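Local atomic coordinates of fructokinase (Xylella fastidiosa Temecula1, PDB entry 3LJS), a protein that probably phosphorylates fructose with ATP as a sugar kinase of the PfkB (ribokinase-like) family. Residues B[8-13]-B[115-120]; B[138-141]-B[145-148]; B[172-177]-B[181-186]. All blocks are in the same frame, centred on the assembly; numbering follows the deposited sequence.

How the interactions relate
The three contacts follow one another along the chain; interactions 2 and 3 lie near the ATP site, interaction 1 away from it. The centres of interactions 1 and 2 are about 8 Å apart, those of interactions 2 and 3 about 10 Å. Interaction 1 meets interaction 2 through Glu12 OE2 and Asn138 ND2, 3.0 Å apart, and through Phe117 packing on Val148. Interaction 2 meets interaction 3 where Met140 O lies 3.0 Å from Arg183 NH1. Interactions 1 and 3 do not touch, their nearest atoms being about 6 Å apart. The side chain of ATP-binding Arg170, with no ATP bound to this chain, is about 6 Å from that of Trp174 and about 7 Å from that of Thr141.

Interaction 1 of 3, residues B[8-13]-B[115-120]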
# COMPACT_ATOMS: atom_id res chain seq x y z
N LEU B 8 24.17 -10.08 12.04
CA LEU B 8 23.04 -9.23 12.35
C LEU B 8 22.70 -8.36 11.15
O LEU B 8 23.50 -7.52 10.74
CB LEU B 8 23.42 -8.41 13.59
CG LEU B 8 22.72 -7.15 14.07
CD1 LEU B 8 21.30 -7.11 13.59
CD2 LEU B 8 22.81 -7.10 15.59
N CYS B 9 21.53 -8.60 10.57
CA CYS B 9 21.08 -7.84 9.40
C CYS B 9 20.06 -6.82 9.87
O CYS B 9 19.02 -7.19 10.41
CB CYS B 9 20.45 -8.77 8.37
SG CYS B 9 21.63 -9.93 7.64
N PHE B 10 20.35 -5.55 9.66
CA PHE B 10 19.46 -4.49 10.12
C PHE B 10 18.80 -3.65 9.05
O PHE B 10 19.41 -3.32 8.03
CB PHE B 10 20.23 -3.56 11.06
CG PHE B 10 19.45 -2.35 11.47
CD1 PHE B 10 18.52 -2.42 12.50
CD2 PHE B 10 19.60 -1.14 10.79
CE1 PHE B 10 17.75 -1.31 12.85
CE2 PHE B 10 18.84 -0.03 11.13
CZ PHE B 10 17.91 -0.11 12.16
N GLY B 11 17.55 -3.28 9.28
CA GLY B 11 16.88 -2.42 8.32
C GLY B 11 15.44 -2.74 7.99
O GLY B 11 14.62 -3.02 8.87
N GLU B 12 15.14 -2.71 6.70
CA GLU B 12 13.79 -2.96 6.27
C GLU B 12 13.52 -4.33 5.70
O GLU B 12 14.35 -4.92 5.01
CB GLU B 12 13.36 -1.89 5.25
CG GLU B 12 13.79 -2.16 3.81
CD GLU B 12 15.28 -1.98 3.56
OE1 GLU B 12 16.03 -1.69 4.53
OE2 GLU B 12 15.72 -2.12 2.39
N ALA B 13 12.34 -4.83 6.05
CA ALA B 13 11.81 -6.08 5.57
C ALA B 13 10.46 -5.56 5.07
O ALA B 13 9.77 -4.83 5.80
CB ALA B 13 11.61 -7.07 6.71
N LEU B 115 10.50 2.18 9.26
CA LEU B 115 11.08 3.50 9.49
C LEU B 115 10.98 3.96 10.95
O LEU B 115 11.62 4.94 11.33
CB LEU B 115 10.37 4.55 8.62
CG LEU B 115 10.88 4.97 7.24
CD1 LEU B 115 12.19 4.31 6.90
CD2 LEU B 115 9.81 4.64 6.22
N LEU B 116 10.19 3.26 11.75
CA LEU B 116 9.99 3.65 13.14
C LEU B 116 10.88 2.97 14.17
O LEU B 116 10.71 3.17 15.38
CB LEU B 116 8.51 3.44 13.51
CG LEU B 116 7.53 4.60 13.31
CD1 LEU B 116 8.03 5.60 12.29
CD2 LEU B 116 6.18 4.03 12.90
N PHE B 117 11.83 2.16 13.71
CA PHE B 117 12.75 1.50 14.63
C PHE B 117 13.61 2.61 15.25
O PHE B 117 14.10 3.48 14.54
CB PHE B 117 13.65 0.52 13.87
CG PHE B 117 14.46 -0.38 14.76
CD1 PHE B 117 14.08 -1.70 14.97
CD2 PHE B 117 15.62 0.09 15.38
CE1 PHE B 117 14.83 -2.55 15.79
CE2 PHE B 117 16.38 -0.75 16.21
CZ PHE B 117 15.99 -2.07 16.41
N ARG B 118 13.78 2.59 16.57
CA ARG B 118 14.59 3.60 17.24
C ARG B 118 15.69 2.93 18.05
O ARG B 118 15.62 1.73 18.32
CB ARG B 118 13.71 4.49 18.14
CG ARG B 118 12.76 5.40 17.35
CD ARG B 118 13.53 6.40 16.47
NE ARG B 118 12.65 7.19 15.60
CZ ARG B 118 12.38 6.90 14.33
NH1 ARG B 118 12.92 5.84 13.73
NH2 ARG B 118 11.54 7.68 13.65
N VAL B 119 16.70 3.70 18.43
CA VAL B 119 17.83 3.16 19.17
C VAL B 119 17.42 2.34 20.39
O VAL B 119 18.06 1.34 20.72
CB VAL B 119 18.80 4.28 19.60
CG1 VAL B 119 19.91 3.70 20.48
CG2 VAL B 119 19.41 4.93 18.36
N GLU B 120 16.33 2.75 21.04
CA GLU B 120 15.83 2.04 22.22
C GLU B 120 15.39 0.61 21.89
O GLU B 120 15.26 -0.23 22.78
CB GLU B 120 14.63 2.80 22.80
CG GLU B 120 13.41 2.76 21.89
CD GLU B 120 12.39 3.85 22.21
OE1 GLU B 120 12.75 5.04 22.11
OE2 GLU B 120 11.24 3.51 22.55
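Phe10 and Phe117 meet as a T-shaped (edge-to-face) aromatic pair, ring centroids 5.1 Å apart and planes at 77°. Phe10 supplies the edge: its CE1 stands over one face of the Phe117 ring, displaced toward the rim, and comes within 3.6 Å of Phe117 CD2. Phe10 CZ is the other atom engaged, 4.0 Å from the same CD2. Both side chains swing CG opposite the backbone N (chi1 173° in Phe10, -170° in Phe117), which carries the Phe10 ring from strand 6-10 of the large sheet across to the loop that precedes helix 124-129. Phe122 touches both rings, and Val148 of helix 143-158 packs against both, so the pair belongs to a larger apolar cluster on one side of the main sheet. Beside it, Arg118 folds back on its own loop: NH1 donates to Leu115 O at 2.9 Å and to Phe117 O at 2.8 Å, reaching the latter from above the carbonyl plane. No hydrogen bond joins 8-13 to 115-120. Strand and loop are therefore held here by dispersion and by the weak electrostatics of ring hydrogens directed at a pi face, in a buried and wholly apolar contact.

Interaction 2 of 3, residues B[138-141]-B[145-148]; sequences NSMT and IAEV
The turn from strand 130-136 into helix 143-158, part of a beta-alpha unit of the ribokinase-like fold, folds back here on the first turn of its own helix. Ile145 straddles the carbonyl of Ser139: its CG1 and CG2 each come to 3.3 Å from Ser139 O. The branches reach it because CG1 is turned away from the backbone N (chi1 -166°) while CG2 lies between that N and the carbonyl carbon. Ser139 CB adds a looser apolar touch on Ile145 CG1. One residue on, the methyl of Ala146 rests 3.7 Å from Met140 CA and 4.0 Å from Met140 CB, where the backbones are closest, the CA atoms of Met140 and Ala146 being 3.8 Å apart. From that CB the selenomethionine chain runs away extended, to pack on Thr149 and Phe150 farther along the helix.

At this junction between sheet and helix, the loop turns one of its carbonyls toward the helix backbone. Ser139 O lies 3.1 Å from Ile145 O, both acceptors. Thr149 OG1 is hydrogen-bonded to both oxygens; its single hydrogen must be shared or alternate between them, which probably eases their repulsion. Ala146 CA, 3.5 Å from Ser139 O, gives it a CA-H...O contact as well. Asp142 OD2 accepts from Ile145 N near the start of the helix, and Ser139 OG is tied back to Cys136 O at the end of the strand.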
# COMPACT_ATOMS: atom_id res chain seq x y z
N ASN B 138 18.69 2.11 2.53
CA ASN B 138 17.26 2.34 2.62
C ASN B 138 16.82 2.72 4.03
O ASN B 138 15.80 3.38 4.21
CB ASN B 138 16.49 1.12 2.13
CG ASN B 138 16.71 0.87 0.65
OD1 ASN B 138 16.61 1.79 -0.16
ND2 ASN B 138 17.03 -0.37 0.30
N SER B 139 17.60 2.32 5.02
CA SER B 139 17.28 2.67 6.40
C SER B 139 17.93 4.02 6.75
O SER B 139 18.23 4.30 7.91
CB SER B 139 17.76 1.58 7.37
OG SER B 139 19.17 1.41 7.32
N MSE B 140 18.15 4.84 5.73
CA MSE B 140 18.74 6.17 5.91
C MSE B 140 17.91 7.22 5.15
O MSE B 140 18.35 8.36 4.99
CB MSE B 140 20.17 6.21 5.36
CG MSE B 140 21.15 5.30 6.08
SE MSE B 140 22.91 5.31 5.24
CE MSE B 140 23.74 3.96 6.36
N THR B 141 16.72 6.83 4.70
CA THR B 141 15.87 7.72 3.92
C THR B 141 15.30 8.95 4.64
O THR B 141 14.78 9.86 4.00
CB THR B 141 14.73 6.92 3.25
OG1 THR B 141 14.08 6.10 4.23
CG2 THR B 141 15.30 6.03 2.16
N ILE B 145 15.68 7.56 11.12
CA ILE B 145 16.11 6.20 10.86
C ILE B 145 17.60 6.15 10.50
O ILE B 145 18.30 5.20 10.86
CB ILE B 145 15.24 5.55 9.75
CG1 ILE B 145 15.46 4.04 9.73
CG2 ILE B 145 15.56 6.18 8.39
CD1 ILE B 145 15.02 3.34 11.01
N ALA B 146 18.09 7.18 9.82
CA ALA B 146 19.50 7.23 9.45
C ALA B 146 20.39 7.24 10.70
O ALA B 146 21.38 6.52 10.77
CB ALA B 146 19.78 8.48 8.61
N GLU B 147 20.02 8.06 11.68
CA GLU B 147 20.79 8.15 12.92
C GLU B 147 20.78 6.81 13.64
O GLU B 147 21.77 6.41 14.25
CB GLU B 147 20.23 9.25 13.83
CG GLU B 147 20.83 9.23 15.24
CD GLU B 147 22.34 9.46 15.26
OE1 GLU B 147 22.96 9.16 16.31
OE2 GLU B 147 22.90 9.93 14.25
N VAL B 148 19.65 6.12 13.59
CA VAL B 148 19.52 4.80 14.22
C VAL B 148 20.49 3.83 13.53
O VAL B 148 21.16 3.03 14.19
CB VAL B 148 18.07 4.27 14.10
CG1 VAL B 148 18.01 2.81 14.53
CG2 VAL B 148 17.14 5.11 14.98

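Interaction 3 of 3, residues B[172-177]-B[181-186]; sequences MLWPNG and ASRLWK
Trp174 and Arg183 lie alongside each other with their side chains running in opposing senses, the six-membered part of the indole against the outer half of the arginine chain. The close part of the contact is here: Arg183 NH1 comes to 3.5 Å from Trp174 CZ3, and Arg183 CD to 3.8 Å from the same carbon. Indole and guanidinium planes are inclined by 29°. Arg183 reaches this far because its chain is extended from CG to NE, with CG placed opposite the carbonyl carbon (chi1 -70°). Its NH1 also makes a weak hydrogen bond to Met140 O, while Ala143, Ala146 and Phe150 of helix 143-158 touch its side chain.

Leu184 meets the indole more loosely, through a single methyl: its CD2 lies 4.1 Å from Trp174 CZ2. Phe169 and Trp174 form an edge-to-face pair, and Pro180 packs on the indole too. Trp174 is buried, whereas Asn176 and Gly177 on the same loop are exposed; with Ser182 and Lys186 on the helix they form the solvent side. The backbones stay well apart, the nearest CA atoms, those of Trp174 and Ala181, being 11.1 Å from each other. No hydrogen bond spans the two segments; of the side chains of 172-177, the indole alone spans the gap to the helix. This is a loop-to-helix junction of the alpha/beta ribokinase-like fold, after strand 162-166 and near Arg170, a residue of the ATP site, which holds no ATP in this chain.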
# COMPACT_ATOMS: atom_id res chain seq x y z
N MSE B 172 14.47 6.78 -5.54
CA MSE B 172 13.01 6.92 -5.43
C MSE B 172 12.50 6.99 -4.01
O MSE B 172 11.50 7.66 -3.74
CB MSE B 172 12.31 5.76 -6.13
CG MSE B 172 12.30 5.83 -7.64
SE MSE B 172 11.26 4.37 -8.37
CE MSE B 172 9.58 4.75 -7.50
N LEU B 173 13.17 6.29 -3.10
CA LEU B 173 12.76 6.25 -1.70
C LEU B 173 13.16 7.46 -0.85
O LEU B 173 12.77 7.56 0.31
CB LEU B 173 13.30 4.98 -1.05
CG LEU B 173 12.70 3.66 -1.56
CD1 LEU B 173 13.43 2.48 -0.94
CD2 LEU B 173 11.22 3.62 -1.19
N TRP B 174 13.94 8.36 -1.43
CA TRP B 174 14.39 9.55 -0.70
C TRP B 174 13.51 10.77 -0.97
O TRP B 174 12.97 10.92 -2.06
CB TRP B 174 15.84 9.86 -1.07
CG TRP B 174 16.82 8.80 -0.62
CD1 TRP B 174 16.96 7.54 -1.11
CD2 TRP B 174 17.78 8.93 0.43
NE1 TRP B 174 17.95 6.87 -0.44
CE2 TRP B 174 18.47 7.70 0.52
CE3 TRP B 174 18.13 9.97 1.31
CZ2 TRP B 174 19.50 7.48 1.45
CZ3 TRP B 174 19.15 9.74 2.24
CH2 TRP B 174 19.82 8.51 2.30
N PRO B 175 13.36 11.66 0.03
CA PRO B 175 12.54 12.86 -0.12
C PRO B 175 12.96 13.73 -1.30
O PRO B 175 14.15 13.88 -1.58
CB PRO B 175 12.73 13.58 1.22
CG PRO B 175 12.98 12.46 2.17
CD PRO B 175 13.92 11.58 1.39
N ASN B 176 11.97 14.29 -1.98
CA ASN B 176 12.22 15.13 -3.14
C ASN B 176 13.05 16.35 -2.75
O ASN B 176 12.88 16.91 -1.66
CB ASN B 176 10.90 15.58 -3.75
CG ASN B 176 10.88 15.47 -5.26
OD1 ASN B 176 11.68 16.10 -5.95
ND2 ASN B 176 9.97 14.66 -5.78
N GLY B 177 13.97 16.74 -3.63
CA GLY B 177 14.80 17.90 -3.37
C GLY B 177 15.95 17.73 -2.39
O GLY B 177 16.85 18.57 -2.34
N ALA B 181 23.71 12.47 -0.47
CA ALA B 181 25.16 12.34 -0.42
C ALA B 181 25.75 12.31 0.99
O ALA B 181 26.54 11.43 1.32
CB ALA B 181 25.80 13.48 -1.23
N SER B 182 25.36 13.28 1.81
CA SER B 182 25.85 13.38 3.17
C SER B 182 25.71 12.10 4.00
O SER B 182 26.68 11.64 4.62
CB SER B 182 25.14 14.53 3.89
OG SER B 182 25.65 14.69 5.19
N ARG B 183 24.51 11.53 4.02
CA ARG B 183 24.28 10.31 4.79
C ARG B 183 25.01 9.11 4.21
O ARG B 183 25.55 8.29 4.94
CB ARG B 183 22.78 10.01 4.86
CG ARG B 183 22.02 10.99 5.73
CD ARG B 183 20.54 10.78 5.58
NE ARG B 183 19.79 11.86 6.20
CZ ARG B 183 18.51 12.11 5.95
NH1 ARG B 183 17.84 11.35 5.10
NH2 ARG B 183 17.91 13.13 6.56
N LEU B 184 25.03 9.02 2.88
CA LEU B 184 25.71 7.91 2.23
C LEU B 184 27.19 7.91 2.60
O LEU B 184 27.74 6.88 2.96
CB LEU B 184 25.53 8.00 0.71
CG LEU B 184 24.08 7.91 0.23
CD1 LEU B 184 24.01 8.01 -1.29
CD2 LEU B 184 23.47 6.59 0.70
N TRP B 185 27.83 9.08 2.53
CA TRP B 185 29.25 9.16 2.88
C TRP B 185 29.48 8.83 4.35
O TRP B 185 30.49 8.21 4.70
CB TRP B 185 29.82 10.55 2.58
CG TRP B 185 30.23 10.75 1.14
CD1 TRP B 185 29.67 11.61 0.24
CD2 TRP B 185 31.27 10.05 0.45
NE1 TRP B 185 30.31 11.50 -0.97
CE2 TRP B 185 31.29 10.55 -0.88
CE3 TRP B 185 32.19 9.06 0.81
CZ2 TRP B 185 32.19 10.09 -1.84
CZ3 TRP B 185 33.09 8.60 -0.15
CH2 TRP B 185 33.08 9.12 -1.46
N LYS B 186 28.57 9.24 5.22
CA LYS B 186 28.72 8.96 6.64
C LYS B 186 28.64 7.45 6.88
O LYS B 186 29.44 6.89 7.64
CB LYS B 186 27.65 9.67 7.47
CG LYS B 186 27.81 9.42 8.96
CD LYS B 186 27.04 10.42 9.78
CE LYS B 186 27.30 10.22 11.27
NZ LYS B 186 26.61 11.26 12.09